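Local coordinates for protein BvnE (Penicillium brevicompactum, PDB 6U9I) that acts as a semipinacolase in brevianamide assembly, probably steering a stereoselective semipinacol rearrangement, at residues F32-V46 and P58-T72. Residues are numbered along the deposited sequence; the frame is centred on the assembly and turned at random. Where two conformers were deposited one is given.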
ATOM      1  N   PHE A  32      -6.123  21.399  -3.756  1.00 18.75           N
ATOM      2  CA  PHE A  32      -5.854  21.255  -5.189  1.00 18.32           C
ATOM      3  C   PHE A  32      -5.306  22.541  -5.803  1.00 22.84           C
ATOM      4  O   PHE A  32      -5.721  22.962  -6.884  1.00 23.35           O
ATOM      5  CB  PHE A  32      -7.098  20.770  -5.940  1.00 19.76           C
ATOM      6  CG  PHE A  32      -6.783  19.994  -7.195  1.00 20.99           C
ATOM      7  CD1 PHE A  32      -5.944  18.888  -7.142  1.00 23.39           C
ATOM      8  CD2 PHE A  32      -7.327  20.362  -8.417  1.00 26.06           C
ATOM      9  CE1 PHE A  32      -5.647  18.165  -8.294  1.00 27.19           C
ATOM     10  CE2 PHE A  32      -7.035  19.642  -9.576  1.00 24.81           C
ATOM     11  CZ  PHE A  32      -6.196  18.546  -9.511  1.00 23.67           C
ATOM     12  N   THR A  33      -4.383  23.183  -5.096  1.00 17.84           N
ATOM     13  CA  THR A  33      -3.505  24.149  -5.723  1.00 19.99           C
ATOM     14  C   THR A  33      -2.086  23.628  -5.585  1.00 20.01           C
ATOM     15  O   THR A  33      -1.782  22.936  -4.608  1.00 18.39           O
ATOM     16  CB  THR A  33      -3.583  25.542  -5.085  1.00 23.18           C
ATOM     17  OG1 THR A  33      -3.081  25.480  -3.741  1.00 24.13           O
ATOM     18  CG2 THR A  33      -5.026  26.060  -5.063  1.00 22.36           C
ATOM     19  N   PRO A  34      -1.206  23.926  -6.532  1.00 19.58           N
ATOM     20  CA  PRO A  34       0.192  23.487  -6.375  1.00 20.61           C
ATOM     21  C   PRO A  34       0.787  23.867  -5.037  1.00 20.32           C
ATOM     22  O   PRO A  34       1.463  23.048  -4.401  1.00 19.79           O
ATOM     23  CB  PRO A  34       0.899  24.188  -7.543  1.00 21.10           C
ATOM     24  CG  PRO A  34      -0.158  24.235  -8.610  1.00 20.73           C
ATOM     25  CD  PRO A  34      -1.450  24.527  -7.855  1.00 18.89           C
ATOM     26  N   ASP A  35       0.526  25.089  -4.572  1.00 17.80           N
ATOM     27  CA  ASP A  35       1.086  25.518  -3.299  1.00 21.43           C
ATOM     28  C   ASP A  35       0.568  24.664  -2.152  1.00 19.00           C
ATOM     29  O   ASP A  35       1.340  24.241  -1.285  1.00 18.69           O
ATOM     30  CB  ASP A  35       0.771  26.995  -3.053  1.00 24.95           C
ATOM     31  CG  ASP A  35       1.651  27.599  -1.980  1.00 32.67           C
ATOM     32  OD1 ASP A  35       2.878  27.696  -2.196  1.00 36.75           O
ATOM     33  OD2 ASP A  35       1.122  27.969  -0.915  1.00 34.19           O
ATOM     34  N   ALA A  36      -0.736  24.387  -2.130  1.00 17.44           N
ATOM     35  CA  ALA A  36      -1.274  23.589  -1.032  1.00 17.10           C
ATOM     36  C   ALA A  36      -0.762  22.158  -1.093  1.00 16.52           C
ATOM     37  O   ALA A  36      -0.528  21.525  -0.056  1.00 16.34           O
ATOM     38  CB  ALA A  36      -2.802  23.608  -1.069  1.00 18.16           C
ATOM     39  N   MET A  37      -0.589  21.630  -2.298  1.00 16.86           N
ATOM     40  CA  MET A  37      -0.220  20.233  -2.479  1.00 15.66           C
ATOM     41  C   MET A  37       1.242  19.938  -2.172  1.00 20.74           C
ATOM     42  O   MET A  37       1.613  18.761  -2.139  1.00 21.65           O
ATOM     43  CB  MET A  37      -0.554  19.805  -3.907  1.00 16.09           C
ATOM     44  CG  MET A  37      -2.062  19.890  -4.170  1.00 18.36           C
ATOM     45  SD  MET A  37      -2.526  19.775  -5.896  1.00 22.37           S
ATOM     46  CE  MET A  37      -2.683  18.002  -6.064  1.00 25.65           C
ATOM     47  N   VAL A  38       2.074  20.955  -1.963  1.00 17.46           N
ATOM     48  CA  VAL A  38       3.436  20.748  -1.487  1.00 16.18           C
ATOM     49  C   VAL A  38       3.665  21.417  -0.131  1.00 17.56           C
ATOM     50  O   VAL A  38       4.800  21.602   0.283  1.00 18.10           O
ATOM     51  CB  VAL A  38       4.470  21.221  -2.529  1.00 19.30           C
ATOM     52  CG1 VAL A  38       4.236  20.521  -3.873  1.00 20.45           C
ATOM     53  CG2 VAL A  38       4.445  22.746  -2.683  1.00 18.61           C
ATOM     54  N   SER A  39       2.597  21.759   0.586  1.00 17.01           N
ATOM     55  CA  SER A  39       2.762  22.485   1.836  1.00 17.88           C
ATOM     56  C   SER A  39       3.107  21.538   2.981  1.00 16.91           C
ATOM     57  O   SER A  39       2.849  20.332   2.922  1.00 17.78           O
ATOM     58  CB  SER A  39       1.490  23.270   2.180  1.00 19.36           C
ATOM     59  OG  SER A  39       0.397  22.391   2.366  1.00 20.30           O
ATOM     60  N   HIS A  40       3.688  22.115   4.043  1.00 18.78           N
ATOM     61  CA  HIS A  40       4.001  21.398   5.288  1.00 20.05           C
ATOM     62  C   HIS A  40       4.909  20.193   5.038  1.00 17.43           C
ATOM     63  O   HIS A  40       4.687  19.098   5.563  1.00 17.18           O
ATOM     64  CB  HIS A  40       2.728  20.968   6.019  1.00 20.86           C
ATOM     65  CG  HIS A  40       1.787  22.102   6.287  1.00 22.97           C
ATOM     66  ND1 HIS A  40       2.025  23.046   7.261  1.00 30.41           N
ATOM     67  CD2 HIS A  40       0.626  22.458   5.691  1.00 26.68           C
ATOM     68  CE1 HIS A  40       1.038  23.926   7.267  1.00 30.73           C
ATOM     69  NE2 HIS A  40       0.180  23.595   6.318  1.00 26.92           N
ATOM     70  N   ARG A  41       5.940  20.415   4.235  1.00 16.81           N
ATOM     71  CA  ARG A  41       6.961  19.419   3.952  0.58 16.27           C
ATOM     72  C   ARG A  41       8.314  19.949   4.405  1.00 20.89           C
ATOM     73  O   ARG A  41       8.548  21.163   4.401  1.00 20.01           O
ATOM     74  CB  ARG A  41       7.007  19.070   2.450  0.58 18.07           C
ATOM     75  CG  ARG A  41       5.844  18.202   1.960  0.58 17.62           C
ATOM     76  CD  ARG A  41       5.661  18.237   0.439  0.58 17.25           C
ATOM     77  NE  ARG A  41       6.804  17.708  -0.314  0.58 13.01           N
ATOM     78  CZ  ARG A  41       6.842  16.517  -0.916  0.58 17.06           C
ATOM     79  NH1 ARG A  41       7.931  16.144  -1.586  0.58 16.98           N
ATOM     80  NH2 ARG A  41       5.799  15.704  -0.859  0.58 18.59           N
ATOM     81  N   THR A  42       9.199  19.038   4.799  1.00 18.09           N
ATOM     82  CA  THR A  42      10.582  19.432   5.062  1.00 16.46           C
ATOM     83  C   THR A  42      11.270  19.825   3.755  1.00 20.14           C
ATOM     84  O   THR A  42      10.798  19.522   2.659  1.00 19.49           O
ATOM     85  CB  THR A  42      11.371  18.300   5.716  1.00 17.93           C
ATOM     86  OG1 THR A  42      11.438  17.198   4.800  1.00 15.08           O
ATOM     87  CG2 THR A  42      10.747  17.868   7.019  1.00 18.17           C
ATOM     88  N   GLU A  43      12.440  20.473   3.872  1.00 20.42           N
ATOM     89  CA  GLU A  43      13.105  20.947   2.661  1.00 21.05           C
ATOM     90  C   GLU A  43      13.570  19.796   1.776  1.00 17.89           C
ATOM     91  O   GLU A  43      13.559  19.925   0.549  1.00 21.61           O
ATOM     92  CB  GLU A  43      14.282  21.864   3.016  1.00 27.68           C
ATOM     93  CG  GLU A  43      13.858  23.105   3.808  1.00 42.23           C
ATOM     94  CD  GLU A  43      12.740  23.891   3.122  1.00 52.66           C
ATOM     95  OE1 GLU A  43      11.810  24.345   3.828  1.00 57.38           O
ATOM     96  OE2 GLU A  43      12.793  24.061   1.879  1.00 57.20           O
ATOM     97  N   GLU A  44      13.935  18.660   2.370  1.00 18.94           N
ATOM     98  CA  GLU A  44      14.473  17.525   1.632  1.00 25.63           C
ATOM     99  C   GLU A  44      13.413  16.495   1.264  1.00 20.29           C
ATOM    100  O   GLU A  44      13.747  15.474   0.656  1.00 19.04           O
ATOM    101  CB  GLU A  44      15.573  16.850   2.451  1.00 25.11           C
ATOM    102  CG  GLU A  44      16.668  17.795   2.934  1.00 34.73           C
ATOM    103  CD  GLU A  44      17.745  18.024   1.894  1.00 46.52           C
ATOM    104  OE1 GLU A  44      18.139  17.045   1.223  1.00 49.64           O
ATOM    105  OE2 GLU A  44      18.203  19.182   1.755  1.00 46.52           O
ATOM    106  N   CYS A  45      12.153  16.749   1.601  1.00 16.87           N
ATOM    107  CA  CYS A  45      11.078  15.794   1.343  1.00 16.13           C
ATOM    108  C   CYS A  45      11.000  15.388  -0.128  1.00 19.21           C
ATOM    109  O   CYS A  45      11.078  16.227  -1.027  1.00 18.68           O
ATOM    110  CB  CYS A  45       9.749  16.407   1.783  1.00 16.00           C
ATOM    111  SG  CYS A  45       8.392  15.210   1.831  1.00 17.98           S
ATOM    112  N   VAL A  46      10.826  14.085  -0.381  1.00 18.26           N
ATOM    113  CA  VAL A  46      10.513  13.631  -1.732  1.00 15.68           C
ATOM    114  C   VAL A  46       9.230  12.811  -1.705  1.00 17.37           C
ATOM    115  O   VAL A  46       8.875  12.211  -0.689  1.00 16.41           O
ATOM    116  CB  VAL A  46      11.645  12.809  -2.384  1.00 17.57           C
ATOM    117  CG1 VAL A  46      12.897  13.672  -2.568  1.00 19.45           C
ATOM    118  CG2 VAL A  46      11.942  11.583  -1.567  1.00 20.85           C
ATOM    119  N   PRO A  58      11.823   9.509  -7.632  1.00 20.28           N
ATOM    120  CA  PRO A  58      11.192  10.447  -6.692  1.00 19.36           C
ATOM    121  C   PRO A  58      11.236  11.880  -7.200  1.00 23.74           C
ATOM    122  O   PRO A  58      12.093  12.268  -8.002  1.00 21.52           O
ATOM    123  CB  PRO A  58      12.030  10.300  -5.421  1.00 20.44           C
ATOM    124  CG  PRO A  58      12.664   8.937  -5.530  1.00 24.82           C
ATOM    125  CD  PRO A  58      12.917   8.753  -6.997  1.00 22.81           C
ATOM    126  N   LEU A  59      10.302  12.677  -6.690  1.00 18.15           N
ATOM    127  CA  LEU A  59      10.203  14.097  -6.998  1.00 17.23           C
ATOM    128  C   LEU A  59      10.487  14.896  -5.732  1.00 23.22           C
ATOM    129  O   LEU A  59       9.881  14.639  -4.687  1.00 20.46           O
ATOM    130  CB  LEU A  59       8.812  14.447  -7.535  1.00 19.44           C
ATOM    131  CG  LEU A  59       8.338  13.842  -8.862  1.00 19.64           C
ATOM    132  CD1 LEU A  59       7.868  12.402  -8.689  1.00 23.03           C
ATOM    133  CD2 LEU A  59       7.215  14.697  -9.457  1.00 21.53           C
ATOM    134  N   ASN A  60      11.391  15.868  -5.820  1.00 17.17           N
ATOM    135  CA  ASN A  60      11.598  16.760  -4.691  1.00 16.20           C
ATOM    136  C   ASN A  60      10.506  17.830  -4.700  1.00 17.62           C
ATOM    137  O   ASN A  60       9.605  17.819  -5.546  1.00 17.79           O
ATOM    138  CB  ASN A  60      13.015  17.353  -4.713  1.00 18.77           C
ATOM    139  CG  ASN A  60      13.299  18.179  -5.956  1.00 22.36           C
ATOM    140  OD1 ASN A  60      12.408  18.809  -6.518  1.00 20.02           O
ATOM    141  ND2 ASN A  60      14.561  18.193  -6.381  1.00 22.38           N
ATOM    142  N   ASN A  61      10.565  18.748  -3.732  1.00 16.61           N
ATOM    143  CA  ASN A  61       9.476  19.713  -3.561  1.00 18.68           C
ATOM    144  C   ASN A  61       9.289  20.565  -4.814  1.00 20.99           C
ATOM    145  O   ASN A  61       8.153  20.832  -5.229  1.00 19.28           O
ATOM    146  CB  ASN A  61       9.743  20.617  -2.356  1.00 18.64           C
ATOM    147  CG  ASN A  61       9.622  19.893  -1.027  1.00 22.10           C
ATOM    148  OD1 ASN A  61       8.951  18.870  -0.920  1.00 23.78           O
ATOM    149  ND2 ASN A  61      10.264  20.443   0.006  1.00 21.70           N
ATOM    150  N   GLY A  62      10.393  21.003  -5.425  1.00 19.02           N
ATOM    151  CA  GLY A  62      10.282  21.816  -6.626  1.00 23.75           C
ATOM    152  C   GLY A  62       9.743  21.045  -7.814  1.00 23.26           C
ATOM    153  O   GLY A  62       8.920  21.559  -8.575  1.00 20.20           O
ATOM    154  N   GLN A  63      10.204  19.803  -7.999  1.00 22.32           N
ATOM    155  CA  GLN A  63       9.677  18.967  -9.078  1.00 20.20           C
ATOM    156  C   GLN A  63       8.197  18.669  -8.883  1.00 18.14           C
ATOM    157  O   GLN A  63       7.427  18.635  -9.849  1.00 19.48           O
ATOM    158  CB  GLN A  63      10.456  17.656  -9.151  1.00 15.54           C
ATOM    159  CG  GLN A  63      11.885  17.855  -9.651  1.00 18.76           C
ATOM    160  CD  GLN A  63      12.733  16.621  -9.469  1.00 22.35           C
ATOM    161  OE1 GLN A  63      12.596  15.902  -8.480  1.00 21.02           O
ATOM    162  NE2 GLN A  63      13.656  16.390 -10.406  1.00 28.83           N
ATOM    163  N   LEU A  64       7.801  18.406  -7.641  1.00 17.27           N
ATOM    164  CA  LEU A  64       6.411  18.079  -7.348  1.00 16.46           C
ATOM    165  C   LEU A  64       5.502  19.277  -7.590  1.00 18.40           C
ATOM    166  O   LEU A  64       4.405  19.129  -8.146  1.00 19.91           O
ATOM    167  CB  LEU A  64       6.301  17.591  -5.906  1.00 17.10           C
ATOM    168  CG  LEU A  64       4.991  16.968  -5.441  1.00 18.75           C
ATOM    169  CD1 LEU A  64       4.693  15.674  -6.186  1.00 18.29           C
ATOM    170  CD2 LEU A  64       5.047  16.752  -3.934  1.00 20.68           C
ATOM    171  N   ARG A  65       5.941  20.470  -7.189  1.00 19.62           N
ATOM    172  CA  ARG A  65       5.159  21.670  -7.472  1.00 20.63           C
ATOM    173  C   ARG A  65       4.945  21.831  -8.975  1.00 23.16           C
ATOM    174  O   ARG A  65       3.823  22.071  -9.435  1.00 20.41           O
ATOM    175  CB  ARG A  65       5.853  22.896  -6.876  1.00 21.32           C
ATOM    176  CG  ARG A  65       5.033  24.185  -6.945  1.00 23.52           C
ATOM    177  CD  ARG A  65       5.883  25.384  -6.513  1.00 23.72           C
ATOM    178  NE  ARG A  65       6.147  25.396  -5.076  1.00 24.75           N
ATOM    179  CZ  ARG A  65       5.362  25.988  -4.175  1.00 29.33           C
ATOM    180  NH1 ARG A  65       4.256  26.618  -4.561  1.00 24.37           N
ATOM    181  NH2 ARG A  65       5.683  25.953  -2.887  1.00 31.03           N
ATOM    182  N   THR A  66       6.010  21.661  -9.764  1.00 20.34           N
ATOM    183  CA  THR A  66       5.878  21.761 -11.217  1.00 20.28           C
ATOM    184  C   THR A  66       4.912  20.714 -11.761  1.00 22.99           C
ATOM    185  O   THR A  66       4.073  21.019 -12.616  1.00 25.73           O
ATOM    186  CB  THR A  66       7.254  21.615 -11.874  1.00 24.31           C
ATOM    187  OG1 THR A  66       8.090  22.696 -11.452  1.00 24.60           O
ATOM    188  CG2 THR A  66       7.134  21.615 -13.400  1.00 25.93           C
ATOM    189  N   PHE A  67       5.003  19.475 -11.267  1.00 24.55           N
ATOM    190  CA  PHE A  67       4.060  18.447 -11.696  1.00 20.30           C
ATOM    191  C   PHE A  67       2.629  18.863 -11.398  1.00 19.69           C
ATOM    192  O   PHE A  67       1.737  18.699 -12.238  1.00 23.53           O
ATOM    193  CB  PHE A  67       4.366  17.108 -11.015  1.00 22.58           C
ATOM    194  CG  PHE A  67       3.303  16.060 -11.238  1.00 25.77           C
ATOM    195  CD1 PHE A  67       3.183  15.424 -12.465  1.00 33.77           C
ATOM    196  CD2 PHE A  67       2.412  15.724 -10.227  1.00 28.29           C
ATOM    197  CE1 PHE A  67       2.202  14.464 -12.677  1.00 28.62           C
ATOM    198  CE2 PHE A  67       1.425  14.767 -10.436  1.00 31.71           C
ATOM    199  CZ  PHE A  67       1.327  14.137 -11.663  1.00 32.03           C
ATOM    200  N   PHE A  68       2.390  19.399 -10.199  1.00 22.26           N
ATOM    201  CA  PHE A  68       1.022  19.728  -9.811  1.00 20.87           C
ATOM    202  C   PHE A  68       0.475  20.910 -10.603  1.00 22.48           C
ATOM    203  O   PHE A  68      -0.742  21.004 -10.800  1.00 23.28           O
ATOM    204  CB  PHE A  68       0.957  19.997  -8.305  1.00 18.37           C
ATOM    205  CG  PHE A  68       0.993  18.739  -7.463  1.00 21.32           C
ATOM    206  CD1 PHE A  68       0.371  17.579  -7.905  1.00 23.05           C
ATOM    207  CD2 PHE A  68       1.639  18.718  -6.233  1.00 19.78           C
ATOM    208  CE1 PHE A  68       0.399  16.412  -7.136  1.00 28.42           C
ATOM    209  CE2 PHE A  68       1.655  17.559  -5.448  1.00 19.12           C
ATOM    210  CZ  PHE A  68       1.041  16.403  -5.914  1.00 21.22           C
ATOM    211  N   LYS A  69       1.343  21.821 -11.065  1.00 22.09           N
ATOM    212  CA  LYS A  69       0.871  22.880 -11.955  1.00 23.59           C
ATOM    213  C   LYS A  69       0.240  22.286 -13.208  1.00 24.79           C
ATOM    214  O   LYS A  69      -0.789  22.772 -13.692  1.00 31.71           O
ATOM    215  CB  LYS A  69       2.017  23.815 -12.332  1.00 25.28           C
ATOM    216  CG  LYS A  69       2.565  24.635 -11.185  1.00 25.32           C
ATOM    217  CD  LYS A  69       3.601  25.624 -11.690  1.00 29.86           C
ATOM    218  CE  LYS A  69       4.140  26.465 -10.548  1.00 33.04           C
ATOM    219  NZ  LYS A  69       5.053  27.529 -11.046  1.00 33.38           N
ATOM    220  N   THR A  70       0.833  21.211 -13.729  1.00 23.96           N
ATOM    221  CA  THR A  70       0.256  20.505 -14.865  1.00 23.85           C
ATOM    222  C   THR A  70      -1.041  19.809 -14.478  1.00 30.15           C
ATOM    223  O   THR A  70      -2.064  19.951 -15.161  1.00 32.13           O
ATOM    224  CB  THR A  70       1.270  19.498 -15.411  1.00 35.35           C
ATOM    225  OG1 THR A  70       2.358  20.209 -16.008  1.00 38.35           O
ATOM    226  CG2 THR A  70       0.629  18.588 -16.444  1.00 39.49           C
ATOM    227  N   LEU A  71      -1.016  19.059 -13.373  1.00 25.46           N
ATOM    228  CA  LEU A  71      -2.181  18.272 -12.976  1.00 27.11           C
ATOM    229  C   LEU A  71      -3.379  19.165 -12.675  1.00 23.96           C
ATOM    230  O   LEU A  71      -4.499  18.884 -13.118  1.00 28.41           O
ATOM    231  CB  LEU A  71      -1.835  17.405 -11.765  1.00 30.52           C
ATOM    232  CG  LEU A  71      -2.902  16.391 -11.360  1.00 32.06           C
ATOM    233  CD1 LEU A  71      -2.824  15.189 -12.278  1.00 33.96           C
ATOM    234  CD2 LEU A  71      -2.691  15.961  -9.928  1.00 30.02           C
ATOM    235  N   THR A  72      -3.165  20.250 -11.922  1.00 25.60           N
ATOM    236  CA  THR A  72      -4.276  21.132 -11.580  1.00 24.71           C
ATOM    237  C   THR A  72      -4.802  21.907 -12.783  1.00 32.88           C
ATOM    238  O   THR A  72      -5.905  22.462 -12.708  1.00 29.64           O
ATOM    239  CB  THR A  72      -3.881  22.110 -10.460  1.00 24.10           C
ATOM    240  OG1 THR A  72      -2.760  22.912 -10.867  1.00 21.59           O
ATOM    241  CG2 THR A  72      -3.523  21.344  -9.197  1.00 22.44           C
TER
HETATM  242  O   HOH W   1      12.600  18.351  -1.508  1.00 17.10           O
HETATM  243  O   HOH W   2      12.125  22.807  -0.675  1.00 40.61           O
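Asn61, in the first turn of helix 61-72, uses both ends of its amide to hold the 41-45 corner. Its OD1 accepts from Arg41 NE, close to the guanidinium plane, at a doubtfully short distance since Arg41 has two conformers, while its ND2 donates to Thr42 O at 2.9 Å. Thr42 O also receives Cys45 N, from the opposite face, within a type I turn. Two waters extend the grip: one joins Asn61 N to Glu43 O and Cys45 O, the other Asn61 ND2 to Glu43 OE2. In this conformer the Arg41 guanidinium lies between Cys45 SG and Leu64 CD2, one over each face, and NH2 is hydrogen-bonded to Thr47 OG1. A salt bridge joins Asp35 to Arg65: NH1 meets the anti lone pair of OD1 at 2.9 Å, in the guanidinium plane, with Val38 CG2 over one face of that group. Pro34 is a knob among Arg65, Phe68, Lys69 and Thr72. A bend at chi3 (88°) folds Met37 over Phe68, with SD 4.2 Å from the ring centroid, a Met-aromatic contact, and CE in CH-pi contact over the same face; Val38 CG1 meets the ring's edge. Thr72 CG2 stands over the centre of the Phe32 ring (3.7 Å), a CH-pi contact, and Phe32 also stacks on Phe78. Helix 61-72 starts at an Asn60-Gln63 capping box directly after the 45-50/59-60 hairpin, consistent with an NTF2-like alpha+beta fold.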